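Local coordinates for protein lysine/ornithine decarboxylase (Vibrio vulnificus, PDB 2PLJ) that decarboxylates lysine and ornithine with the help of pyridoxal phosphate, yielding cadaverine and putrescine respectively, at residues Q25-I30 against I405-F410; L57-C62 against T301-V306; P89-V94 against V112-S117; I316-D321 against P372-G377; T341-G346 against L379-T384. All coordinates share one frame; numbering follows the deposited sequence.

In the fold
Four of the five contacts belong to one mixed sheet, the beta domain of this barrel-fold decarboxylase, built from both chain ends. Contact 1 joins contact 2 through neighbouring strands 403-407 and 57-61, with Ile405 N 2.7 Å from Leu58 O. Strand 300-312 carries contact 2 on to contact 5, where Ala304 O is 2.8 Å from Val380 N; the centres are about 11 Å apart. It also leads to contact 4, where Ser305 OG is 2.7 Å from Asp321 OD2. Contact 3 lies in the pyridoxal-binding barrel, the Pro89 side chain about 11 Å from the bound putrescine adduct, and meets contacts 1 and 2 through Val92. Contacts 3 and 4 both touch the second subunit.

Contact 1 (Q25-I30 against I405-F410); sequences QSIFDI and IALNEF
Ile27 packs against Ile405 and Leu407, and its side chain can be followed outward atom by atom. Ile27 CB sits 4.0 Å from Leu407 CD2 and about as far from the carbonyl oxygen of Ala406. With CG1 anti to the carbonyl carbon (chi1 -62°), the longer branch runs to the side chains of Ile405 and Leu407: CG1 meets Ile405 CG2, and the terminal Ile27 CD1 meets two methyls that lie on the same side of it, 3.7 Å from Ile405 CG2 and 3.5 Å from Leu407 CD2, the second a tight carbon pair. Ile27 and Leu407 point the same way, side by side, and Phe53 of helix 40-53 packs on the Ile27-Ile405 pair.

The backbones run parallel here, adding the N-terminal strand 24-26 to strand 403-407 of the beta domain's mixed sheet. Ala406 uses both its polar atoms: its N donates to Gln25 O at 2.9 Å, and its O accepts from Ile27 N in a nearly straight bond.

Beyond the paired residues the chains separate and water fills in. One water joins Ser26 OG to Glu409 OE1, donating to the carboxylate; two others donate to Ile27 O while accepting from Asn408 N and Glu409 N. Glu409 is extended, with CG anti to its backbone N (chi1 -176°), which brings OE1 to the edge of the Phe28 ring, 3.4 Å from CE1, the ring and carboxylate planes 41° apart. Its OE2 forms a salt bridge with Arg95. Phe28 CE1 also packs 3.6 Å from Phe410 CE2.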
# COMPACT_ATOMS: atom_id res chain seq x y z
N GLN A 25 1.76 9.82 18.37
CA GLN A 25 2.09 10.65 19.56
C GLN A 25 2.78 9.83 20.63
O GLN A 25 2.76 8.60 20.58
CB GLN A 25 0.86 11.33 20.15
CG GLN A 25 -0.21 10.37 20.70
CD GLN A 25 -1.41 11.17 21.26
OE1 GLN A 25 -1.29 11.81 22.30
NE2 GLN A 25 -2.53 11.14 20.56
N SER A 26 3.40 10.53 21.58
CA SER A 26 4.16 9.88 22.65
C SER A 26 3.50 10.00 24.01
O SER A 26 2.91 11.05 24.32
CB SER A 26 5.56 10.48 22.71
OG SER A 26 6.33 10.14 21.56
N ILE A 27 3.61 8.94 24.82
CA ILE A 27 3.27 9.01 26.24
C ILE A 27 4.58 9.17 26.99
O ILE A 27 5.37 8.22 27.07
CB ILE A 27 2.50 7.77 26.78
CG1 ILE A 27 1.16 7.62 26.06
CG2 ILE A 27 2.31 7.88 28.33
CD1 ILE A 27 0.36 6.34 26.43
N PHE A 28 4.81 10.38 27.50
CA PHE A 28 6.01 10.67 28.26
C PHE A 28 5.71 10.62 29.76
O PHE A 28 6.61 10.60 30.60
CB PHE A 28 6.53 12.05 27.90
CG PHE A 28 7.11 12.15 26.52
CD1 PHE A 28 8.31 11.48 26.20
CD2 PHE A 28 6.49 12.94 25.54
CE1 PHE A 28 8.86 11.60 24.90
CE2 PHE A 28 7.04 13.07 24.26
CZ PHE A 28 8.22 12.38 23.92
N ASP A 29 4.42 10.63 30.09
CA ASP A 29 3.99 10.65 31.49
C ASP A 29 2.70 9.85 31.56
O ASP A 29 1.61 10.40 31.33
CB ASP A 29 3.80 12.11 31.95
CG ASP A 29 3.18 12.23 33.34
OD1 ASP A 29 2.68 11.22 33.90
OD2 ASP A 29 3.16 13.36 33.87
N ILE A 30 2.83 8.55 31.83
CA ILE A 30 1.68 7.67 32.03
C ILE A 30 0.85 8.06 33.27
O ILE A 30 -0.31 7.67 33.39
CB ILE A 30 2.12 6.17 32.13
CG1 ILE A 30 0.93 5.22 31.97
CG2 ILE A 30 2.90 5.91 33.44
CD1 ILE A 30 0.49 5.02 30.55
N ILE A 405 1.29 4.91 19.13
CA ILE A 405 1.47 5.47 20.47
C ILE A 405 2.84 5.00 20.98
O ILE A 405 3.06 3.79 21.13
CB ILE A 405 0.38 5.01 21.46
CG1 ILE A 405 -1.04 5.26 20.90
CG2 ILE A 405 0.59 5.74 22.79
CD1 ILE A 405 -1.31 6.71 20.54
N ALA A 406 3.76 5.94 21.22
CA ALA A 406 5.14 5.58 21.59
C ALA A 406 5.24 5.58 23.11
O ALA A 406 4.94 6.61 23.78
CB ALA A 406 6.16 6.56 20.99
N LEU A 407 5.71 4.45 23.64
CA LEU A 407 5.85 4.22 25.08
C LEU A 407 7.29 3.97 25.51
O LEU A 407 8.10 3.39 24.76
CB LEU A 407 5.01 2.99 25.49
CG LEU A 407 3.57 2.87 24.94
CD1 LEU A 407 3.01 1.47 25.15
CD2 LEU A 407 2.73 3.90 25.61
N ASN A 408 7.61 4.41 26.73
CA ASN A 408 8.88 4.01 27.38
C ASN A 408 10.13 4.54 26.70
O ASN A 408 11.22 3.96 26.89
CB ASN A 408 8.97 2.48 27.56
CG ASN A 408 7.79 1.91 28.32
OD1 ASN A 408 7.28 2.52 29.28
ND2 ASN A 408 7.32 0.73 27.89
N GLU A 409 10.02 5.65 25.97
CA GLU A 409 11.23 6.24 25.36
C GLU A 409 12.30 6.52 26.40
O GLU A 409 13.47 6.15 26.23
CB GLU A 409 10.95 7.51 24.56
CG GLU A 409 12.24 8.02 23.86
CD GLU A 409 12.04 9.27 23.03
OE1 GLU A 409 10.89 9.73 22.87
OE2 GLU A 409 13.04 9.80 22.50
N PHE A 410 11.89 7.17 27.49
CA PHE A 410 12.85 7.51 28.54
C PHE A 410 12.71 6.60 29.74
O PHE A 410 11.61 6.40 30.26
CB PHE A 410 12.75 9.00 28.87
CG PHE A 410 13.05 9.88 27.70
CD1 PHE A 410 14.32 9.87 27.12
CD2 PHE A 410 12.05 10.67 27.13
CE1 PHE A 410 14.59 10.66 25.98
CE2 PHE A 410 12.32 11.46 26.02
CZ PHE A 410 13.60 11.43 25.44
O HOH W 1 8.26 8.69 22.94
O HOH W 2 7.68 7.51 25.40
O HOH W 3 5.86 5.85 28.34

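Contact 2 (L57-C62 against T301-V306); sequences LLLLDC and TSVASV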
# COMPACT_ATOMS: atom_id res chain seq x y z
N LEU A 57 -4.88 1.36 16.62
CA LEU A 57 -3.64 1.89 17.22
C LEU A 57 -2.50 0.95 16.93
O LEU A 57 -2.72 -0.26 16.72
CB LEU A 57 -3.78 1.97 18.75
CG LEU A 57 -4.84 2.87 19.35
CD1 LEU A 57 -4.88 2.73 20.86
CD2 LEU A 57 -4.64 4.33 18.91
N LEU A 58 -1.28 1.49 16.97
CA LEU A 58 -0.06 0.69 17.00
C LEU A 58 0.70 1.11 18.28
O LEU A 58 1.06 2.28 18.43
CB LEU A 58 0.78 0.98 15.76
CG LEU A 58 0.15 0.49 14.45
CD1 LEU A 58 0.87 1.11 13.29
CD2 LEU A 58 0.26 -1.03 14.33
N LEU A 59 0.91 0.16 19.19
CA LEU A 59 1.59 0.45 20.45
C LEU A 59 3.08 0.13 20.29
O LEU A 59 3.46 -1.03 20.12
CB LEU A 59 0.97 -0.32 21.63
CG LEU A 59 -0.55 -0.19 21.78
CD1 LEU A 59 -1.01 -0.99 23.00
CD2 LEU A 59 -0.94 1.31 21.90
N LEU A 60 3.90 1.17 20.35
CA LEU A 60 5.34 1.03 20.18
C LEU A 60 6.04 1.06 21.54
O LEU A 60 5.94 2.04 22.30
CB LEU A 60 5.85 2.19 19.31
CG LEU A 60 7.37 2.43 19.34
CD1 LEU A 60 8.07 1.18 18.71
CD2 LEU A 60 7.70 3.72 18.54
N ASP A 61 6.73 -0.02 21.85
CA ASP A 61 7.39 -0.13 23.15
C ASP A 61 8.90 0.05 22.96
O ASP A 61 9.61 -0.86 22.45
CB ASP A 61 7.08 -1.49 23.80
CG ASP A 61 7.70 -1.64 25.20
OD1 ASP A 61 8.43 -0.72 25.63
OD2 ASP A 61 7.47 -2.70 25.84
N CYS A 62 9.42 1.24 23.35
CA CYS A 62 10.87 1.52 23.19
C CYS A 62 11.80 0.57 23.97
O CYS A 62 12.97 0.44 23.63
CB CYS A 62 11.19 2.97 23.57
SG CYS A 62 10.36 4.10 22.42
N THR A 301 2.70 -3.59 18.79
CA THR A 301 1.49 -4.41 18.89
C THR A 301 0.35 -3.65 18.24
O THR A 301 0.15 -2.48 18.57
CB THR A 301 1.18 -4.60 20.38
OG1 THR A 301 2.30 -5.23 21.00
CG2 THR A 301 -0.09 -5.50 20.55
N SER A 302 -0.40 -4.28 17.35
CA SER A 302 -1.51 -3.58 16.69
C SER A 302 -2.79 -3.83 17.46
O SER A 302 -2.95 -4.89 18.06
CB SER A 302 -1.69 -4.02 15.23
OG SER A 302 -2.01 -5.42 15.16
N VAL A 303 -3.69 -2.84 17.42
CA VAL A 303 -4.98 -2.96 18.08
C VAL A 303 -6.02 -2.46 17.09
O VAL A 303 -5.97 -1.30 16.63
CB VAL A 303 -5.04 -2.11 19.40
CG1 VAL A 303 -6.40 -2.30 20.09
CG2 VAL A 303 -3.89 -2.46 20.34
N ALA A 304 -6.94 -3.35 16.72
CA ALA A 304 -8.08 -2.96 15.87
C ALA A 304 -9.37 -3.31 16.58
O ALA A 304 -9.38 -4.12 17.50
CB ALA A 304 -8.02 -3.68 14.52
N SER A 305 -10.45 -2.66 16.16
CA SER A 305 -11.75 -2.91 16.75
C SER A 305 -12.75 -3.35 15.70
O SER A 305 -12.61 -3.04 14.51
CB SER A 305 -12.23 -1.68 17.54
OG SER A 305 -12.82 -0.70 16.70
N VAL A 306 -13.77 -4.08 16.15
CA VAL A 306 -14.80 -4.62 15.26
C VAL A 306 -15.85 -3.52 14.98
O VAL A 306 -16.52 -3.05 15.91
CB VAL A 306 -15.51 -5.84 15.91
CG1 VAL A 306 -16.63 -6.33 15.03
CG2 VAL A 306 -14.51 -6.97 16.18
O HOH W 4 4.15 -3.31 21.77
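An antiparallel strand pair of the beta domain joins Leu57-Asp61 to Thr301-Val306, the short strand axes 4.7 Å apart and their directions at 157°. Leu57 and Val303 form a hydrogen-bonded pair: Leu57 N donates to Val303 O, and Val303 N returns to Leu57 O at 2.8 Å. The second such pair is Leu59 with Thr301, where Leu59 N reaches Thr301 O in a nearly straight bond (174°) and Thr301 N donates to Leu59 O. Leu59 O also accepts from a water 2.9 Å away, which is hydrogen-bonded to Thr301 OG1 as well.

Between them Leu58 and Ser302 are a non-hydrogen-bonded pair, with CA atoms 4.5 Å apart. On their face Leu58 CD2 rests 3.7 Å from Ser302 CB. The other face carries Leu57, Leu59, Thr301 and Val303. Val303 has CG2 beside its backbone N (chi1 -178° for CG1), and this methyl comes within 4.2 Å of Leu59 CD1 as the two side chains pass at a slant; Leu57 and Val303 meet through their CB atoms. Ile46 of helix 40-53 covers both Leu59 and Val303. At the end of the strand Asp61 is the N-cap of helix 62-75, its OD1 taking the N-H of Asp63. The whole is an antiparallel ladder inside a mixed sheet with a helix packed on one face, part of the beta domain that both chain ends build beside the beta/alpha barrel in this decarboxylase family.

Contact 3 (P89-V94 against V112-S117); sequences PHPVVV and VELVAS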
# COMPACT_ATOMS: atom_id res chain seq x y z
N PRO A 89 10.37 3.92 9.93
CA PRO A 89 11.12 5.18 9.94
C PRO A 89 10.53 6.16 10.94
O PRO A 89 9.99 7.22 10.55
CB PRO A 89 10.95 5.68 8.50
CG PRO A 89 9.54 5.24 8.12
CD PRO A 89 9.42 3.86 8.79
N HIS A 90 10.58 5.80 12.22
CA HIS A 90 9.82 6.53 13.24
C HIS A 90 10.78 7.36 14.08
O HIS A 90 11.78 6.85 14.58
CB HIS A 90 9.06 5.53 14.11
CG HIS A 90 8.07 6.16 15.03
ND1 HIS A 90 8.43 7.06 16.01
CD2 HIS A 90 6.73 5.99 15.15
CE1 HIS A 90 7.35 7.46 16.66
NE2 HIS A 90 6.30 6.82 16.16
N PRO A 91 10.49 8.66 14.24
CA PRO A 91 11.45 9.53 14.95
C PRO A 91 11.78 9.05 16.38
O PRO A 91 12.92 9.20 16.83
CB PRO A 91 10.75 10.90 15.00
CG PRO A 91 9.46 10.75 14.28
CD PRO A 91 9.27 9.35 13.79
N VAL A 92 10.80 8.49 17.07
CA VAL A 92 11.05 7.95 18.42
C VAL A 92 12.00 6.74 18.39
O VAL A 92 12.90 6.63 19.22
CB VAL A 92 9.76 7.61 19.15
CG1 VAL A 92 10.08 6.88 20.47
CG2 VAL A 92 9.00 8.90 19.47
N VAL A 93 11.84 5.90 17.38
CA VAL A 93 12.76 4.77 17.19
C VAL A 93 14.20 5.29 16.93
O VAL A 93 15.19 4.78 17.49
CB VAL A 93 12.26 3.82 16.07
CG1 VAL A 93 13.36 2.78 15.74
CG2 VAL A 93 10.91 3.15 16.51
N VAL A 94 14.31 6.29 16.05
CA VAL A 94 15.60 6.92 15.75
C VAL A 94 16.25 7.48 17.03
O VAL A 94 17.43 7.20 17.32
CB VAL A 94 15.45 8.01 14.65
CG1 VAL A 94 16.76 8.76 14.45
CG2 VAL A 94 15.06 7.34 13.32
N VAL A 112 17.13 10.85 5.19
CA VAL A 112 18.16 11.83 5.56
C VAL A 112 17.51 12.93 6.43
O VAL A 112 18.02 13.29 7.52
CB VAL A 112 18.82 12.43 4.29
CG1 VAL A 112 19.68 13.69 4.67
CG2 VAL A 112 19.69 11.40 3.60
N GLU A 113 16.39 13.45 5.94
CA GLU A 113 15.73 14.57 6.63
C GLU A 113 15.25 14.17 8.04
O GLU A 113 15.33 14.99 8.99
CB GLU A 113 14.60 15.09 5.74
CG GLU A 113 15.16 15.87 4.54
CD GLU A 113 14.10 16.40 3.55
OE1 GLU A 113 12.91 16.02 3.66
OE2 GLU A 113 14.49 17.18 2.66
N LEU A 114 14.75 12.94 8.15
CA LEU A 114 14.28 12.43 9.44
C LEU A 114 15.45 12.39 10.44
O LEU A 114 15.36 12.98 11.52
CB LEU A 114 13.61 11.06 9.30
CG LEU A 114 13.18 10.47 10.66
CD1 LEU A 114 12.31 11.41 11.48
CD2 LEU A 114 12.46 9.16 10.34
N VAL A 115 16.56 11.72 10.07
CA VAL A 115 17.69 11.65 11.03
C VAL A 115 18.27 13.03 11.34
O VAL A 115 18.66 13.30 12.50
CB VAL A 115 18.77 10.60 10.63
CG1 VAL A 115 18.10 9.21 10.51
CG2 VAL A 115 19.47 10.99 9.32
N ALA A 116 18.34 13.90 10.32
CA ALA A 116 18.84 15.26 10.51
C ALA A 116 17.97 15.99 11.57
O ALA A 116 18.52 16.66 12.48
CB ALA A 116 18.84 15.99 9.20
N SER A 117 16.65 15.83 11.47
CA SER A 117 15.73 16.54 12.39
C SER A 117 15.82 16.02 13.82
O SER A 117 15.43 16.73 14.76
CB SER A 117 14.27 16.45 11.91
OG SER A 117 13.78 15.12 12.02
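Leu114 is the bump of this contact, and its forked tip reaches the start of the neighbouring helix at Pro89 and Pro91. With CG anti to the backbone N (chi1 176°), the side chain stretches away from helix 109-117 and forks against the turn that leads into helix 91-100. One methyl, Leu114 CD1, lies 3.9 Å from Pro91 CB and also close to Pro91 CG, where the two side chains cross at roughly a right angle. The other, Leu114 CD2, presses on the carbonyl of Pro89, 3.1 Å from Pro89 O, a close approach, and comes within 4.2 Å of Pro89 CB. The hollow is thus made partly of main chain, its walls being the two proline rings and the Pro89 carbonyl, while Val94 CG2 borders it at 4.4 Å from Leu114 CD2.

Both helices belong to the beta/alpha barrel that binds pyridoxal phosphate, where they follow successive parallel strands, 79-84 and 103-106. A smaller apolar pair lies beside it: Val94 CG1 meets Val115 CG1 at 4.2 Å, again with the side chains crossed. Phe104 and Leu106 of strand 103-106 touch Val94 and Val115 respectively.

His90, the N-cap residue of helix 91-100, helps hold the receiving turn. Its ND1 accepts from Val92 N at 3.0 Å, with the donor almost exactly in the imidazole plane, and its NE2 bonds Ser24 OG. From the second subunit, Phe398 packs on both Pro89 and Leu114.

Contact 4 (I316-D321 against P372-G377); sequences IWYYLD and PKLNNG
Strand 315-320 and the loop 372-377 face each other across side chains, not through backbone pairing: the nearest CA atoms, Tyr318 and Leu374, are 8.2 Å apart. Tyr318 bridges that distance. Its hydroxyl accepts the N-H of Leu374, OH to N 3.0 Å, in a nearly straight bond (168°), and also meets a water at the ring edge, in the ring plane. This water donates a weak bond to Pro372 O.

Leu374 lies across one face of the Tyr318 ring at about a right angle. With its CG anti to the carbonyl carbon (chi1 -55°) and the chain extended to CD1, that methyl lies over the ring centre, 4.0 Å from the centroid and 9° off the normal, a CH-pi contact, while CB touches Tyr318 CE1 at 3.6 Å. Ile316 CG2 lies over the opposite face toward the rim, and the ring is thus held between two aliphatic side chains.

The strand is part of the beta domain's mixed sheet, and the loop joins strand 369-372 to strand 379-382. A bend at chi2 brings Lys373 CD to 3.8 Å from Ile316 CD1, and another at chi4 turns NZ to Leu374 O at 2.9 Å, from above the carbonyl plane, with a second partner in Gln309 OE1. At the dimer interface, Tyr319 OH bonds Lys186 O of the second subunit, and Asn376 ND2 bonds Asn154 OD1 of that subunit.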
# COMPACT_ATOMS: atom_id res chain seq x y z
N ILE A 316 -18.61 -16.44 10.71
CA ILE A 316 -18.87 -15.09 11.18
C ILE A 316 -17.77 -14.19 10.63
O ILE A 316 -16.58 -14.38 10.96
CB ILE A 316 -18.91 -14.93 12.72
CG1 ILE A 316 -19.93 -15.88 13.38
CG2 ILE A 316 -19.23 -13.45 13.10
CD1 ILE A 316 -20.04 -15.69 14.91
N TRP A 317 -18.17 -13.24 9.80
CA TRP A 317 -17.24 -12.19 9.32
C TRP A 317 -17.24 -11.00 10.29
O TRP A 317 -18.29 -10.44 10.58
CB TRP A 317 -17.67 -11.69 7.94
CG TRP A 317 -17.35 -12.61 6.82
CD1 TRP A 317 -17.81 -13.90 6.63
CD2 TRP A 317 -16.48 -12.33 5.72
NE1 TRP A 317 -17.29 -14.43 5.46
CE2 TRP A 317 -16.46 -13.49 4.89
CE3 TRP A 317 -15.71 -11.22 5.35
CZ2 TRP A 317 -15.70 -13.55 3.70
CZ3 TRP A 317 -14.96 -11.28 4.17
CH2 TRP A 317 -14.95 -12.44 3.37
N TYR A 318 -16.05 -10.65 10.78
CA TYR A 318 -15.83 -9.41 11.51
C TYR A 318 -15.14 -8.38 10.61
O TYR A 318 -14.13 -8.71 9.97
CB TYR A 318 -14.98 -9.64 12.77
CG TYR A 318 -15.60 -10.63 13.73
CD1 TYR A 318 -16.77 -10.30 14.43
CD2 TYR A 318 -15.04 -11.91 13.92
CE1 TYR A 318 -17.37 -11.19 15.32
CE2 TYR A 318 -15.64 -12.83 14.81
CZ TYR A 318 -16.80 -12.45 15.52
OH TYR A 318 -17.41 -13.33 16.38
N TYR A 319 -15.66 -7.16 10.58
CA TYR A 319 -15.12 -6.11 9.72
C TYR A 319 -14.40 -5.15 10.66
O TYR A 319 -15.04 -4.48 11.47
CB TYR A 319 -16.24 -5.41 8.97
CG TYR A 319 -17.04 -6.36 8.11
CD1 TYR A 319 -16.72 -6.59 6.77
CD2 TYR A 319 -18.14 -7.07 8.64
CE1 TYR A 319 -17.46 -7.48 5.98
CE2 TYR A 319 -18.86 -7.96 7.88
CZ TYR A 319 -18.54 -8.18 6.54
OH TYR A 319 -19.30 -9.07 5.82
N LEU A 320 -13.07 -5.14 10.57
CA LEU A 320 -12.24 -4.34 11.48
C LEU A 320 -11.96 -2.94 10.95
O LEU A 320 -12.15 -2.69 9.75
CB LEU A 320 -10.90 -5.07 11.76
CG LEU A 320 -11.01 -6.54 12.19
CD1 LEU A 320 -9.64 -7.13 12.44
CD2 LEU A 320 -11.91 -6.73 13.43
N ASP A 321 -11.46 -2.07 11.83
CA ASP A 321 -11.06 -0.71 11.44
C ASP A 321 -9.59 -0.60 10.95
O ASP A 321 -9.06 0.51 10.79
CB ASP A 321 -11.35 0.31 12.56
CG ASP A 321 -10.78 -0.09 13.91
OD1 ASP A 321 -9.93 -1.00 13.94
OD2 ASP A 321 -11.19 0.50 14.95
N PRO A 372 -13.55 -16.63 19.71
CA PRO A 372 -14.78 -16.52 20.49
C PRO A 372 -15.72 -15.50 19.82
O PRO A 372 -15.28 -14.68 19.00
CB PRO A 372 -14.29 -16.02 21.86
CG PRO A 372 -12.97 -15.46 21.63
CD PRO A 372 -12.37 -16.15 20.45
N LYS A 373 -17.01 -15.59 20.15
CA LYS A 373 -17.97 -14.60 19.66
C LYS A 373 -17.59 -13.20 20.15
O LYS A 373 -17.43 -12.97 21.35
CB LYS A 373 -19.40 -14.96 20.09
CG LYS A 373 -20.47 -13.96 19.67
CD LYS A 373 -20.54 -13.78 18.14
CE LYS A 373 -21.72 -12.90 17.71
NZ LYS A 373 -21.70 -11.48 18.19
N LEU A 374 -17.44 -12.28 19.19
CA LEU A 374 -17.12 -10.89 19.49
C LEU A 374 -18.32 -9.97 19.25
O LEU A 374 -19.10 -10.20 18.33
CB LEU A 374 -15.98 -10.42 18.60
CG LEU A 374 -14.70 -11.25 18.65
CD1 LEU A 374 -13.72 -10.65 17.65
CD2 LEU A 374 -14.13 -11.29 20.07
N ASN A 375 -18.43 -8.94 20.08
CA ASN A 375 -19.37 -7.85 19.87
C ASN A 375 -18.72 -6.71 19.08
O ASN A 375 -17.48 -6.55 19.11
CB ASN A 375 -19.82 -7.29 21.22
CG ASN A 375 -20.56 -8.30 22.07
OD1 ASN A 375 -20.31 -8.41 23.26
ND2 ASN A 375 -21.47 -9.04 21.46
N ASN A 376 -19.53 -5.88 18.43
CA ASN A 376 -18.98 -4.67 17.83
C ASN A 376 -18.26 -3.89 18.91
O ASN A 376 -18.75 -3.81 20.07
CB ASN A 376 -20.06 -3.80 17.18
CG ASN A 376 -20.76 -4.49 16.01
OD1 ASN A 376 -20.27 -5.51 15.48
ND2 ASN A 376 -21.90 -3.95 15.61
N GLY A 377 -17.12 -3.32 18.53
CA GLY A 377 -16.23 -2.61 19.44
C GLY A 377 -15.18 -3.48 20.13
O GLY A 377 -14.22 -2.95 20.70
O HOH W 5 -16.41 -15.65 16.37

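Contact 5 (T341-G346 against L379-T384); sequences TTIKQG and LVIGRT
Thr341-Thr342 and Leu379-Gly382 run antiparallel, with Thr341 and Ile381 a hydrogen-bonded pair, their CA atoms 5.2 Å apart, and Thr342 and Val380 the non-hydrogen-bonded pair next to it. Thr341 N donates to Ile381 O at 2.9 Å, and Ile381 N returns to Thr341 O at 2.8 Å with an N-H...O angle of 173°. After Thr342 the chain leaves the ladder, and a water takes over, accepting from Lys344 N and donating to Leu379 O at 2.7 Å.

On one face Thr341 and Ile381 lie side by side, pointing the same way. The threonine methyl is the branch that touches: with OG1 anti to the backbone N (chi1 -167°), CG2 is set 3.8 Å from Ile381 CB. Ile343 reaches back toward the same strand and runs alongside Leu379, their CD1 atoms 3.5 Å apart, a tight pair; Leu379 CB is also close to that methyl.

Thr342 works differently. Its CB and CG2 lie near Leu379 O, while OG1, between its backbone N and carbonyl carbon (chi1 53°), donates to Lys344 O at 2.7 Å in the carbonyl plane. Gln345 folds back to donate from NE2 to Thr342 O at 3.0 Å, so two side-chain bonds, both involving Thr342, hold the turn.

Within the mixed sheet of the beta domain, strand 379-382 lies between strands 340-342 and 300-312, with Ile381 packed on Thr301 and Val303, while helix 40-53 presses Ile43 and Glu47 on Ile343, and Ile46 and Val50 on Leu379.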
# COMPACT_ATOMS: atom_id res chain seq x y z
N THR A 341 -4.69 -12.29 18.18
CA THR A 341 -5.44 -12.73 19.35
C THR A 341 -6.57 -11.75 19.63
O THR A 341 -6.74 -10.73 18.92
CB THR A 341 -4.49 -12.99 20.57
OG1 THR A 341 -5.18 -13.71 21.60
CG2 THR A 341 -3.89 -11.70 21.13
N THR A 342 -7.37 -12.06 20.65
CA THR A 342 -8.44 -11.18 21.07
C THR A 342 -8.32 -11.04 22.57
O THR A 342 -7.75 -11.91 23.24
CB THR A 342 -9.83 -11.78 20.71
OG1 THR A 342 -9.91 -13.12 21.22
CG2 THR A 342 -9.99 -11.80 19.20
N ILE A 343 -8.83 -9.93 23.11
CA ILE A 343 -8.89 -9.78 24.57
C ILE A 343 -9.88 -10.79 25.11
O ILE A 343 -9.55 -11.52 26.06
CB ILE A 343 -9.19 -8.32 25.00
CG1 ILE A 343 -8.00 -7.41 24.65
CG2 ILE A 343 -9.52 -8.25 26.53
CD1 ILE A 343 -8.30 -5.93 24.75
N LYS A 344 -11.05 -10.87 24.48
CA LYS A 344 -12.07 -11.87 24.83
C LYS A 344 -11.52 -13.28 24.66
O LYS A 344 -10.99 -13.63 23.61
CB LYS A 344 -13.31 -11.70 23.97
CG LYS A 344 -14.12 -10.49 24.33
CD LYS A 344 -15.61 -10.79 24.34
CE LYS A 344 -16.36 -9.60 24.89
NZ LYS A 344 -17.59 -9.32 24.11
N GLN A 345 -11.64 -14.08 25.73
CA GLN A 345 -11.12 -15.45 25.74
C GLN A 345 -12.13 -16.38 26.42
O GLN A 345 -12.90 -15.94 27.28
CB GLN A 345 -9.77 -15.50 26.47
CG GLN A 345 -8.61 -14.83 25.73
CD GLN A 345 -8.15 -15.62 24.51
OE1 GLN A 345 -8.02 -16.85 24.58
NE2 GLN A 345 -7.89 -14.92 23.40
N GLY A 346 -12.12 -17.65 26.03
CA GLY A 346 -12.98 -18.65 26.67
C GLY A 346 -14.35 -18.80 26.02
O GLY A 346 -14.81 -17.94 25.27
N LEU A 379 -11.89 -5.97 20.60
CA LEU A 379 -10.53 -5.75 20.06
C LEU A 379 -9.83 -7.00 19.53
O LEU A 379 -9.93 -8.10 20.12
CB LEU A 379 -9.66 -5.09 21.12
CG LEU A 379 -10.22 -3.82 21.76
CD1 LEU A 379 -9.21 -3.23 22.74
CD2 LEU A 379 -10.63 -2.80 20.70
N VAL A 380 -9.09 -6.78 18.44
CA VAL A 380 -8.27 -7.79 17.80
C VAL A 380 -6.84 -7.26 17.83
O VAL A 380 -6.59 -6.11 17.43
CB VAL A 380 -8.72 -8.06 16.35
CG1 VAL A 380 -7.74 -9.00 15.64
CG2 VAL A 380 -10.14 -8.65 16.37
N ILE A 381 -5.92 -8.09 18.31
CA ILE A 381 -4.55 -7.66 18.62
C ILE A 381 -3.62 -8.42 17.69
O ILE A 381 -3.77 -9.63 17.52
CB ILE A 381 -4.19 -8.00 20.11
CG1 ILE A 381 -5.25 -7.50 21.13
CG2 ILE A 381 -2.77 -7.57 20.46
CD1 ILE A 381 -5.75 -6.06 20.94
N GLY A 382 -2.67 -7.72 17.09
CA GLY A 382 -1.64 -8.34 16.25
C GLY A 382 -0.26 -8.18 16.89
O GLY A 382 0.05 -7.11 17.44
N ARG A 383 0.54 -9.24 16.86
CA ARG A 383 1.90 -9.17 17.42
C ARG A 383 2.95 -9.10 16.32
O ARG A 383 2.71 -9.53 15.18
CB ARG A 383 2.25 -10.38 18.31
CG ARG A 383 1.12 -10.99 19.16
CD ARG A 383 0.61 -10.06 20.23
NE ARG A 383 1.60 -9.72 21.26
CZ ARG A 383 1.74 -10.36 22.43
NH1 ARG A 383 1.01 -11.43 22.72
NH2 ARG A 383 2.67 -9.94 23.30
N THR A 384 4.16 -8.65 16.72
CA THR A 384 5.28 -8.55 15.78
C THR A 384 4.87 -7.63 14.61
O THR A 384 5.15 -7.90 13.43
CB THR A 384 5.77 -9.94 15.25
OG1 THR A 384 5.56 -10.95 16.26
CG2 THR A 384 7.25 -9.88 14.86
O HOH W 6 -11.54 -8.96 22.16